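Local coordinates for protein MdcE (Pseudomonas aeruginosa, PDB 5VIP) that probably acts as the gamma subunit of biotin-independent malonate decarboxylase, with a likely transferase activity, at residues Leu26-Ala31 with Leu227-Val232; Leu61-Asp66 with Val111-Gln116; Val234-Thr237 with Val241-Arg244; Ala89-Ala94 with Arg105-Ile110. All coordinates share one frame; numbering follows the deposited sequence.

Contact 1: residues Leu26-Ala31 with Leu227-Val232; sequences LAWFQA and LPVETV
Trp28 carries this contact, reaching from helix 24-33 to Val229 and Val232 in the loop that follows strand 225-227. Its first torsion sets CG anti to the carbonyl carbon, beside the backbone N (chi1 -81°), and this sends the ring away from the helix toward the loop. The pyrrole N-H is then the leading polar group: Trp28 NE1 donates to the backbone O of Val232 at 2.8 Å, with an N-H...O angle of 156°. The oxygen sits at the ring's edge, about 15° out of its plane. The indole packs against Leu174 at the end of strand 170-174, Val243 of helix 237-254 and Pro235 of the loop joining strand 225-227 to that helix, and one wide side chain spans a backbone separation of 8.8 Å between the CA atoms of Trp28 and Val232. Tryptophan suits the place because its buried surface is apolar while its single N-H finds an acceptor. At the far end of the indole, Trp28 CH2 lies 4.2 Å from CG1 of Val229, whose beta-branch meets the ring obliquely. Val232 contributes chiefly its carbonyl, since its CB points away and the side chain packs on Leu174 and Asp176. Further along the helix, Ala31 rests against Pro235, the same residue that touches the Trp28 ring.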
loop_
_atom_site.group_PDB
_atom_site.type_symbol
_atom_site.label_atom_id
_atom_site.label_comp_id
_atom_site.label_asym_id
_atom_site.label_seq_id
_atom_site.Cartn_x
_atom_site.Cartn_y
_atom_site.Cartn_z
ATOM N N LEU A 26 -17.764 1.994 13.341
ATOM C CA LEU A 26 -19.141 1.518 13.283
ATOM C C LEU A 26 -20.120 2.631 13.662
ATOM O O LEU A 26 -21.124 2.845 12.984
ATOM C CB LEU A 26 -19.330 0.318 14.207
ATOM C CG LEU A 26 -20.708 -0.337 14.191
ATOM C CD1 LEU A 26 -21.119 -0.721 12.768
ATOM C CD2 LEU A 26 -20.694 -1.559 15.105
ATOM N N ALA A 27 -19.806 3.337 14.745
ATOM C CA ALA A 27 -20.621 4.459 15.212
ATOM C C ALA A 27 -20.810 5.500 14.118
ATOM O O ALA A 27 -21.921 5.956 13.867
ATOM C CB ALA A 27 -19.991 5.088 16.431
ATOM N N TRP A 28 -19.724 5.865 13.447
ATOM C CA TRP A 28 -19.822 6.881 12.405
ATOM C C TRP A 28 -20.443 6.359 11.125
ATOM O O TRP A 28 -21.110 7.113 10.410
ATOM C CB TRP A 28 -18.452 7.475 12.118
ATOM C CG TRP A 28 -18.095 8.524 13.119
ATOM C CD1 TRP A 28 -17.492 8.335 14.326
ATOM C CD2 TRP A 28 -18.345 9.929 13.007
ATOM N NE1 TRP A 28 -17.339 9.543 14.973
ATOM C CE2 TRP A 28 -17.855 10.536 14.182
ATOM C CE3 TRP A 28 -18.931 10.735 12.024
ATOM C CZ2 TRP A 28 -17.933 11.911 14.403
ATOM C CZ3 TRP A 28 -19.013 12.104 12.248
ATOM C CH2 TRP A 28 -18.514 12.675 13.427
ATOM N N PHE A 29 -20.229 5.080 10.826
ATOM C CA PHE A 29 -20.889 4.489 9.669
ATOM C C PHE A 29 -22.402 4.571 9.827
ATOM O O PHE A 29 -23.113 4.991 8.911
ATOM C CB PHE A 29 -20.468 3.035 9.471
ATOM C CG PHE A 29 -21.153 2.363 8.312
ATOM C CD1 PHE A 29 -20.637 2.475 7.017
ATOM C CD2 PHE A 29 -22.313 1.621 8.509
ATOM C CE1 PHE A 29 -21.273 1.853 5.940
ATOM C CE2 PHE A 29 -22.948 1.001 7.444
ATOM C CZ PHE A 29 -22.428 1.121 6.155
ATOM N N GLN A 30 -22.879 4.157 10.994
ATOM C CA GLN A 30 -24.313 4.131 11.260
ATOM C C GLN A 30 -24.884 5.543 11.154
ATOM O O GLN A 30 -25.901 5.757 10.487
ATOM C CB GLN A 30 -24.601 3.545 12.639
ATOM C CG GLN A 30 -26.069 3.216 12.862
ATOM C CD GLN A 30 -26.446 3.145 14.331
ATOM O OE1 GLN A 30 -25.803 3.764 15.183
ATOM N NE2 GLN A 30 -27.484 2.373 14.637
ATOM N N ALA A 31 -24.208 6.502 11.792
ATOM C CA ALA A 31 -24.633 7.898 11.778
ATOM C C ALA A 31 -24.705 8.477 10.372
ATOM O O ALA A 31 -25.647 9.195 10.033
ATOM C CB ALA A 31 -23.706 8.725 12.639
ATOM N N LEU A 227 -11.126 18.396 11.500
ATOM C CA LEU A 227 -12.450 18.786 11.989
ATOM C C LEU A 227 -12.618 18.487 13.466
ATOM O O LEU A 227 -12.544 17.332 13.884
ATOM C CB LEU A 227 -13.559 18.049 11.238
ATOM C CG LEU A 227 -13.778 18.246 9.743
ATOM C CD1 LEU A 227 -14.994 17.422 9.321
ATOM C CD2 LEU A 227 -13.972 19.720 9.411
ATOM N N PRO A 228 -12.876 19.523 14.268
ATOM C CA PRO A 228 -13.177 19.230 15.668
ATOM C C PRO A 228 -14.604 18.715 15.814
ATOM O O PRO A 228 -15.466 19.092 15.024
ATOM C CB PRO A 228 -12.994 20.588 16.360
ATOM C CG PRO A 228 -13.267 21.597 15.293
ATOM C CD PRO A 228 -12.807 20.969 13.989
ATOM N N VAL A 229 -14.844 17.852 16.798
ATOM C CA VAL A 229 -16.181 17.322 17.051
ATOM C C VAL A 229 -16.489 17.351 18.560
ATOM O O VAL A 229 -15.570 17.310 19.384
ATOM C CB VAL A 229 -16.339 15.872 16.498
ATOM C CG1 VAL A 229 -16.179 15.860 14.980
ATOM C CG2 VAL A 229 -15.319 14.939 17.130
ATOM N N GLU A 230 -17.771 17.414 18.919
ATOM C CA GLU A 230 -18.163 17.467 20.339
ATOM C C GLU A 230 -18.109 16.110 21.031
ATOM O O GLU A 230 -17.582 15.989 22.146
ATOM C CB GLU A 230 -19.577 18.046 20.507
ATOM C CG GLU A 230 -19.904 19.218 19.613
ATOM C CD GLU A 230 -21.399 19.572 19.612
ATOM O OE1 GLU A 230 -22.116 19.169 20.558
ATOM O OE2 GLU A 230 -21.851 20.265 18.667
ATOM N N THR A 231 -18.706 15.105 20.395
ATOM C CA THR A 231 -18.739 13.757 20.940
ATOM C C THR A 231 -18.263 12.813 19.845
ATOM O O THR A 231 -19.042 12.352 19.010
ATOM C CB THR A 231 -20.144 13.339 21.424
ATOM O OG1 THR A 231 -21.093 13.563 20.380
ATOM C CG2 THR A 231 -20.565 14.143 22.656
ATOM N N VAL A 232 -16.968 12.549 19.857
ATOM C CA VAL A 232 -16.325 11.770 18.812
ATOM C C VAL A 232 -16.806 10.311 18.784
ATOM O O VAL A 232 -16.854 9.692 17.720
ATOM C CB VAL A 232 -14.793 11.823 18.991
ATOM C CG1 VAL A 232 -14.385 11.197 20.316
ATOM C CG2 VAL A 232 -14.089 11.150 17.830
#

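Contact 2: residues Leu61-Asp66 with Val111-Gln116; sequences LAVVPD and VDVPSQ
Val63 and Val113 meet where two parallel neighbours of the mixed sheet, strands 56-63 and 106-113, come to their C-terminal ends. The side chains cross at about a right angle, and a single methyl does the touching: CG1 of Val113 sits 3.7 Å from CB of Val63 and 4.0 Å from CG1 of the same residue. In Val63 CG1 lies anti to the backbone N (chi1 179°), leaving the flank of CB open to that approach. Val113 is turned differently, with CG1 anti to its carbonyl carbon and CG2 wedged between backbone N and carbonyl carbon (chi1 -74°), the crowded position. Beta-branched valines suit strand ends buried like these. Leu87 of helix 81-97 packs on Val63, and Ala160 of helix 158-163 on Val113. Asp112 extends its carboxylate, whose oxygens accept from the backbone N-H groups of Lys155 and Gly25. Between the strands two waters stand in for direct bonds. One donates to O of Val63 at 2.9 Å and accepts from N of Asp112 at 3.0 Å. The other lies within donating distance of Val63 O (2.9 Å) and Asp112 O (3.0 Å), but with further acceptors nearby it may not serve all at once. The strands have thus parted too far for direct backbone pairing here, and water bridges the polar side while valine closes the apolar one.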
loop_
_atom_site.group_PDB
_atom_site.type_symbol
_atom_site.label_atom_id
_atom_site.label_comp_id
_atom_site.label_asym_id
_atom_site.label_seq_id
_atom_site.Cartn_x
_atom_site.Cartn_y
_atom_site.Cartn_z
ATOM N N LEU A 61 -17.842 3.007 3.085
ATOM C CA LEU A 61 -17.166 1.753 3.393
ATOM C C LEU A 61 -16.436 1.882 4.703
ATOM O O LEU A 61 -15.700 2.831 4.911
ATOM C CB LEU A 61 -16.164 1.358 2.297
ATOM C CG LEU A 61 -16.694 1.179 0.881
ATOM C CD1 LEU A 61 -16.333 2.395 0.047
ATOM C CD2 LEU A 61 -16.110 -0.081 0.275
ATOM N N ALA A 62 -16.621 0.901 5.569
ATOM C CA ALA A 62 -15.944 0.881 6.846
ATOM C C ALA A 62 -15.549 -0.540 7.203
ATOM O O ALA A 62 -16.329 -1.484 7.027
ATOM C CB ALA A 62 -16.845 1.480 7.945
ATOM N N VAL A 63 -14.333 -0.688 7.707
ATOM C CA VAL A 63 -13.942 -1.919 8.365
ATOM C C VAL A 63 -14.288 -1.790 9.846
ATOM O O VAL A 63 -13.997 -0.765 10.462
ATOM C CB VAL A 63 -12.455 -2.191 8.188
ATOM C CG1 VAL A 63 -12.064 -3.476 8.911
ATOM C CG2 VAL A 63 -12.119 -2.274 6.699
ATOM N N VAL A 64 -14.923 -2.811 10.416
ATOM C CA VAL A 64 -15.355 -2.752 11.819
ATOM C C VAL A 64 -15.074 -4.084 12.512
ATOM O O VAL A 64 -14.901 -5.105 11.843
ATOM C CB VAL A 64 -16.865 -2.425 11.929
ATOM C CG1 VAL A 64 -17.186 -1.083 11.254
ATOM C CG2 VAL A 64 -17.680 -3.553 11.307
ATOM N N PRO A 65 -15.023 -4.084 13.856
ATOM C CA PRO A 65 -14.719 -5.332 14.553
ATOM C C PRO A 65 -15.761 -6.404 14.302
ATOM O O PRO A 65 -16.954 -6.108 14.207
ATOM C CB PRO A 65 -14.709 -4.915 16.027
ATOM C CG PRO A 65 -14.383 -3.479 16.001
ATOM C CD PRO A 65 -15.070 -2.944 14.786
ATOM N N ASP A 66 -15.297 -7.641 14.168
ATOM C CA ASP A 66 -16.170 -8.803 14.086
ATOM C C ASP A 66 -15.628 -9.908 14.988
ATOM O O ASP A 66 -14.717 -10.655 14.603
ATOM C CB ASP A 66 -16.298 -9.303 12.645
ATOM C CG ASP A 66 -17.115 -10.590 12.542
ATOM O OD1 ASP A 66 -17.897 -10.887 13.475
ATOM O OD2 ASP A 66 -16.977 -11.304 11.526
ATOM N N VAL A 111 -12.495 5.487 8.312
ATOM C CA VAL A 111 -11.294 4.784 8.719
ATOM C C VAL A 111 -11.136 4.723 10.236
ATOM O O VAL A 111 -10.949 5.740 10.896
ATOM C CB VAL A 111 -10.036 5.442 8.103
ATOM C CG1 VAL A 111 -8.781 4.690 8.532
ATOM C CG2 VAL A 111 -10.137 5.480 6.566
ATOM N N ASP A 112 -11.217 3.515 10.777
ATOM C CA ASP A 112 -10.874 3.270 12.168
ATOM C C ASP A 112 -10.398 1.833 12.269
ATOM O O ASP A 112 -11.177 0.925 12.586
ATOM C CB ASP A 112 -12.066 3.537 13.104
ATOM C CG ASP A 112 -11.765 3.166 14.553
ATOM O OD1 ASP A 112 -10.588 3.275 14.988
ATOM O OD2 ASP A 112 -12.714 2.749 15.258
ATOM N N VAL A 113 -9.116 1.630 11.969
ATOM C CA VAL A 113 -8.538 0.294 11.896
ATOM C C VAL A 113 -7.249 0.248 12.701
ATOM O O VAL A 113 -6.348 1.073 12.507
ATOM C CB VAL A 113 -8.264 -0.119 10.432
ATOM C CG1 VAL A 113 -9.567 -0.443 9.730
ATOM C CG2 VAL A 113 -7.523 0.998 9.699
ATOM N N PRO A 114 -7.162 -0.709 13.632
ATOM C CA PRO A 114 -6.066 -0.801 14.600
ATOM C C PRO A 114 -4.739 -1.266 14.001
ATOM O O PRO A 114 -3.685 -0.809 14.440
ATOM C CB PRO A 114 -6.586 -1.823 15.610
ATOM C CG PRO A 114 -7.545 -2.660 14.835
ATOM C CD PRO A 114 -8.186 -1.744 13.845
ATOM N N SER A 115 -4.809 -2.151 13.015
ATOM C CA SER A 115 -3.636 -2.722 12.358
ATOM C C SER A 115 -4.119 -3.720 11.328
ATOM O O SER A 115 -5.308 -4.035 11.278
ATOM C CB SER A 115 -2.728 -3.431 13.355
ATOM O OG SER A 115 -3.412 -4.541 13.919
ATOM N N GLN A 116 -3.196 -4.233 10.521
ATOM C CA GLN A 116 -3.463 -5.443 9.761
ATOM C C GLN A 116 -3.550 -6.612 10.737
ATOM O O GLN A 116 -3.084 -6.511 11.874
ATOM C CB GLN A 116 -2.362 -5.701 8.737
ATOM C CG GLN A 116 -0.997 -5.943 9.370
ATOM C CD GLN A 116 -0.105 -4.718 9.310
ATOM O OE1 GLN A 116 -0.550 -3.592 9.568
ATOM N NE2 GLN A 116 1.163 -4.930 8.976
HETATM O O HOH W 1 -14.131 0.697 13.001
HETATM O O HOH W 2 -12.710 1.471 9.250
#

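Contact 3: residues Val234-Thr237 with Val241-Arg244; sequences VPST and VRVR
Thr237 and Val241 stand one helical turn apart at the start of helix 237-254, and the backbone joins them. N of Val241 donates to O of Thr237 at 3.0 Å, with an N-H...O angle of 155°, the ordinary i to i+4 bond of an alpha helix. The same carbonyl oxygen also has an apolar neighbour. CG1 of Val241 is anti to the backbone N (chi1 170°), which puts CG2 next to the backbone N, on the side of the acceptor, 3.1 Å from Thr237 O. This is a snug approach of a methyl to a carbonyl, with the CB of Thr237 pointing away from the second segment.

Ser236 holds the N-cap position: its OG accepts from the backbone N of Asp239, one of the N-H groups that a first turn leaves without a helical acceptor. Serine suits the place, being short enough for its hydroxyl to fold back over the helix start. Pro235, just before it, has no N-H to satisfy and packs on Trp28 and Ala31 of helix 24-33.

Arg242 supplies the charge pairing. Its side chain leaves the helix extended at first and then bends at chi3 (-82°), carrying the guanidinium back toward the helix start. NH2 forms salt bridges with Glu230 and Asp239, both carboxylates, while Ser236 OG lies obliquely to the guanidinium, 4.3 Å from Arg242 NH2, a neighbour and not a bonded partner. The acidic Asp239 in the first turn would also probably interact favourably with the positive end of the helix dipole.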
loop_
_atom_site.group_PDB
_atom_site.type_symbol
_atom_site.label_atom_id
_atom_site.label_comp_id
_atom_site.label_asym_id
_atom_site.label_seq_id
_atom_site.Cartn_x
_atom_site.Cartn_y
_atom_site.Cartn_z
ATOM N N VAL A 234 -19.877 9.011 19.624
ATOM C CA VAL A 234 -21.151 9.008 18.904
ATOM C C VAL A 234 -21.472 10.437 18.522
ATOM O O VAL A 234 -21.798 11.255 19.391
ATOM C CB VAL A 234 -22.326 8.443 19.729
ATOM C CG1 VAL A 234 -23.363 7.839 18.793
ATOM C CG2 VAL A 234 -21.853 7.411 20.740
ATOM N N PRO A 235 -21.383 10.749 17.223
ATOM C CA PRO A 235 -21.539 12.137 16.790
ATOM C C PRO A 235 -22.866 12.746 17.214
ATOM O O PRO A 235 -23.902 12.077 17.209
ATOM C CB PRO A 235 -21.457 12.043 15.266
ATOM C CG PRO A 235 -21.829 10.643 14.959
ATOM C CD PRO A 235 -21.267 9.831 16.077
ATOM N N SER A 236 -22.810 14.013 17.595
ATOM C CA SER A 236 -24.004 14.798 17.850
ATOM C C SER A 236 -24.626 15.153 16.507
ATOM O O SER A 236 -24.016 14.920 15.459
ATOM C CB SER A 236 -23.656 16.058 18.634
ATOM O OG SER A 236 -23.000 16.994 17.793
ATOM N N THR A 237 -25.828 15.717 16.529
ATOM C CA THR A 237 -26.485 16.142 15.299
ATOM C C THR A 237 -25.649 17.203 14.600
ATOM O O THR A 237 -25.507 17.180 13.379
ATOM C CB THR A 237 -27.902 16.701 15.572
ATOM O OG1 THR A 237 -28.659 15.736 16.305
ATOM C CG2 THR A 237 -28.625 17.009 14.261
ATOM N N VAL A 241 -23.754 17.140 10.933
ATOM C CA VAL A 241 -23.919 18.248 10.000
ATOM C C VAL A 241 -22.574 18.826 9.554
ATOM O O VAL A 241 -22.374 19.108 8.374
ATOM C CB VAL A 241 -24.782 19.378 10.628
ATOM C CG1 VAL A 241 -24.749 20.632 9.764
ATOM C CG2 VAL A 241 -26.207 18.892 10.831
ATOM N N ARG A 242 -21.657 19.012 10.498
ATOM C CA ARG A 242 -20.349 19.557 10.156
ATOM C C ARG A 242 -19.578 18.582 9.261
ATOM O O ARG A 242 -18.950 18.993 8.286
ATOM C CB ARG A 242 -19.537 19.890 11.418
ATOM C CG ARG A 242 -20.055 21.126 12.187
ATOM C CD ARG A 242 -19.145 21.522 13.360
ATOM N NE ARG A 242 -19.407 20.717 14.549
ATOM C CZ ARG A 242 -20.275 21.048 15.500
ATOM N NH1 ARG A 242 -20.962 22.180 15.413
ATOM N NH2 ARG A 242 -20.460 20.245 16.545
ATOM N N VAL A 243 -19.630 17.295 9.587
ATOM C CA VAL A 243 -18.895 16.299 8.809
ATOM C C VAL A 243 -19.498 16.126 7.412
ATOM O O VAL A 243 -18.770 16.086 6.423
ATOM C CB VAL A 243 -18.843 14.944 9.530
ATOM C CG1 VAL A 243 -18.290 13.846 8.591
ATOM C CG2 VAL A 243 -17.994 15.061 10.775
ATOM N N ARG A 244 -20.825 16.055 7.323
ATOM C CA ARG A 244 -21.480 15.957 6.019
ATOM C C ARG A 244 -21.141 17.155 5.143
ATOM O O ARG A 244 -20.911 17.011 3.939
ATOM C CB ARG A 244 -22.998 15.829 6.175
ATOM C CG ARG A 244 -23.444 14.400 6.392
ATOM C CD ARG A 244 -24.919 14.280 6.705
ATOM N NE ARG A 244 -25.272 12.875 6.875
ATOM C CZ ARG A 244 -26.382 12.442 7.463
ATOM N NH1 ARG A 244 -27.256 13.311 7.948
ATOM N NH2 ARG A 244 -26.609 11.137 7.572
#

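Contact 4: residues Ala89-Ala94 with Arg105-Ile110; sequences AAVDEA and RALLAI
Helix 81-97 is the crossover of a beta-alpha-beta unit, linking the parallel neighbours 56-63 and 106-113, and its residues Val91 and Ala94 settle here on Leu107 of the second strand and on Arg105 just before it. The contact is buried and relies on close packing of carbon atoms. Val91 meets Leu107 methyl to methyl, CG1 to CD1 at 3.9 Å, the two side chains crossing obliquely. Leu107 stretches from the sheet toward the helix with CG anti to the carbonyl carbon (chi1 -56°), and its fork serves both helix residues: while CD1 faces Val91, CD2 lies 4.3 Å from CB of Ala94. Leucine suits a strand residue that must bridge the gap to a helix, and alanine a helix position where the backbone comes near, the CA atoms of Ala94 and Arg105 being 7.4 Å apart. Leu61 of the first strand and Ala137 and Tyr138 of helix 127-143 also pack on Val91. A bend at chi3 (65°) carries the Arg105 chain past Ala94 toward its carboxylate partners. The guanidinium is held by salt bridges, NH2 to Asp98 and NH1 to Asp50, which would offset the nearby like charge of Arg59. The aliphatic part of Arg105 touches Ala94, CD to CB at 3.6 Å, and one face of the guanidinium lies against the helix, with CA of Ala94 4.1 Å above the plane, over its centre.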
loop_
_atom_site.group_PDB
_atom_site.type_symbol
_atom_site.label_atom_id
_atom_site.label_comp_id
_atom_site.label_asym_id
_atom_site.label_seq_id
_atom_site.Cartn_x
_atom_site.Cartn_y
_atom_site.Cartn_z
ATOM N N ALA A 89 -13.570 -6.384 -3.486
ATOM C CA ALA A 89 -14.807 -6.803 -4.133
ATOM C C ALA A 89 -15.873 -5.702 -4.104
ATOM O O ALA A 89 -16.518 -5.438 -5.125
ATOM C CB ALA A 89 -15.335 -8.087 -3.472
ATOM N N ALA A 90 -16.050 -5.060 -2.945
ATOM C CA ALA A 90 -17.064 -4.011 -2.804
ATOM C C ALA A 90 -16.715 -2.779 -3.638
ATOM O O ALA A 90 -17.588 -2.150 -4.232
ATOM C CB ALA A 90 -17.242 -3.624 -1.332
ATOM N N VAL A 91 -15.435 -2.430 -3.693
ATOM C CA VAL A 91 -15.029 -1.300 -4.515
ATOM C C VAL A 91 -15.142 -1.640 -6.000
ATOM O O VAL A 91 -15.667 -0.849 -6.792
ATOM C CB VAL A 91 -13.598 -0.847 -4.173
ATOM C CG1 VAL A 91 -13.103 0.174 -5.186
ATOM C CG2 VAL A 91 -13.572 -0.255 -2.740
ATOM N N ASP A 92 -14.677 -2.824 -6.388
ATOM C CA ASP A 92 -14.774 -3.206 -7.794
ATOM C C ASP A 92 -16.237 -3.307 -8.250
ATOM O O ASP A 92 -16.548 -3.043 -9.412
ATOM C CB ASP A 92 -14.052 -4.529 -8.055
ATOM C CG ASP A 92 -13.532 -4.629 -9.471
ATOM O OD1 ASP A 92 -12.636 -3.835 -9.829
ATOM O OD2 ASP A 92 -14.030 -5.487 -10.234
ATOM N N GLU A 93 -17.123 -3.685 -7.333
ATOM C CA GLU A 93 -18.554 -3.749 -7.636
ATOM C C GLU A 93 -19.068 -2.376 -8.071
ATOM O O GLU A 93 -19.747 -2.256 -9.082
ATOM C CB GLU A 93 -19.351 -4.256 -6.429
ATOM C CG GLU A 93 -20.863 -4.209 -6.650
ATOM C CD GLU A 93 -21.672 -4.625 -5.425
ATOM O OE1 GLU A 93 -21.371 -4.159 -4.303
ATOM O OE2 GLU A 93 -22.622 -5.421 -5.592
ATOM N N ALA A 94 -18.730 -1.340 -7.308
ATOM C CA ALA A 94 -19.125 0.019 -7.654
ATOM C C ALA A 94 -18.488 0.486 -8.965
ATOM O O ALA A 94 -19.144 1.131 -9.783
ATOM C CB ALA A 94 -18.769 0.978 -6.519
ATOM N N ARG A 105 -19.908 7.113 -8.599
ATOM C CA ARG A 105 -20.261 7.335 -7.208
ATOM C C ARG A 105 -19.015 7.608 -6.370
ATOM O O ARG A 105 -17.926 7.087 -6.650
ATOM C CB ARG A 105 -21.034 6.139 -6.647
ATOM C CG ARG A 105 -20.172 4.973 -6.202
ATOM C CD ARG A 105 -21.046 3.764 -5.942
ATOM N NE ARG A 105 -21.685 3.305 -7.172
ATOM C CZ ARG A 105 -22.568 2.317 -7.231
ATOM N NH1 ARG A 105 -22.937 1.683 -6.124
ATOM N NH2 ARG A 105 -23.085 1.970 -8.399
ATOM N N ALA A 106 -19.172 8.451 -5.357
ATOM C CA ALA A 106 -18.057 8.736 -4.471
ATOM C C ALA A 106 -17.840 7.535 -3.568
ATOM O O ALA A 106 -18.787 6.834 -3.206
ATOM C CB ALA A 106 -18.306 9.999 -3.652
ATOM N N LEU A 107 -16.580 7.285 -3.230
ATOM C CA LEU A 107 -16.243 6.251 -2.271
ATOM C C LEU A 107 -15.784 6.951 -1.012
ATOM O O LEU A 107 -14.771 7.655 -1.018
ATOM C CB LEU A 107 -15.157 5.315 -2.816
ATOM C CG LEU A 107 -15.506 4.665 -4.161
ATOM C CD1 LEU A 107 -14.370 3.813 -4.684
ATOM C CD2 LEU A 107 -16.805 3.857 -4.072
ATOM N N LEU A 108 -16.552 6.775 0.055
ATOM C CA LEU A 108 -16.281 7.432 1.324
ATOM C C LEU A 108 -15.777 6.404 2.319
ATOM O O LEU A 108 -16.562 5.620 2.873
ATOM C CB LEU A 108 -17.542 8.127 1.852
ATOM C CG LEU A 108 -18.214 9.033 0.809
ATOM C CD1 LEU A 108 -19.510 9.665 1.343
ATOM C CD2 LEU A 108 -17.251 10.117 0.355
ATOM N N ALA A 109 -14.464 6.383 2.526
ATOM C CA ALA A 109 -13.879 5.412 3.428
ATOM C C ALA A 109 -13.874 5.972 4.839
ATOM O O ALA A 109 -13.238 6.985 5.117
ATOM C CB ALA A 109 -12.458 5.032 2.992
ATOM N N ILE A 110 -14.601 5.310 5.726
ATOM C CA ILE A 110 -14.582 5.665 7.122
ATOM C C ILE A 110 -13.517 4.822 7.795
ATOM O O ILE A 110 -13.611 3.592 7.841
ATOM C CB ILE A 110 -15.948 5.437 7.788
ATOM C CG1 ILE A 110 -17.010 6.287 7.087
ATOM C CG2 ILE A 110 -15.860 5.740 9.264
ATOM C CD1 ILE A 110 -18.437 5.962 7.513
#

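How the contacts relate
From the N terminus, helix 24-33 opens contact 1, the widest loop, which closes only after strand 225-227. Within it, contact 2 opens at strand 56-63, and inside that lies contact 4, from helix 81-97 to the start of strand 106-113; contact 2 then closes further along this strand. Contacts 4, 2 and 1 are therefore concentric, and none cross. Contact 3 follows in series as a short local turn into helix 237-254. Contacts 2 and 4 share one sheet, joined by backbone pairing of Leu61 with Leu108 and Ile110. Contact 1 touches all the others: Phe29 packs on Ala62 and Ile110, and Trp28 on Val243.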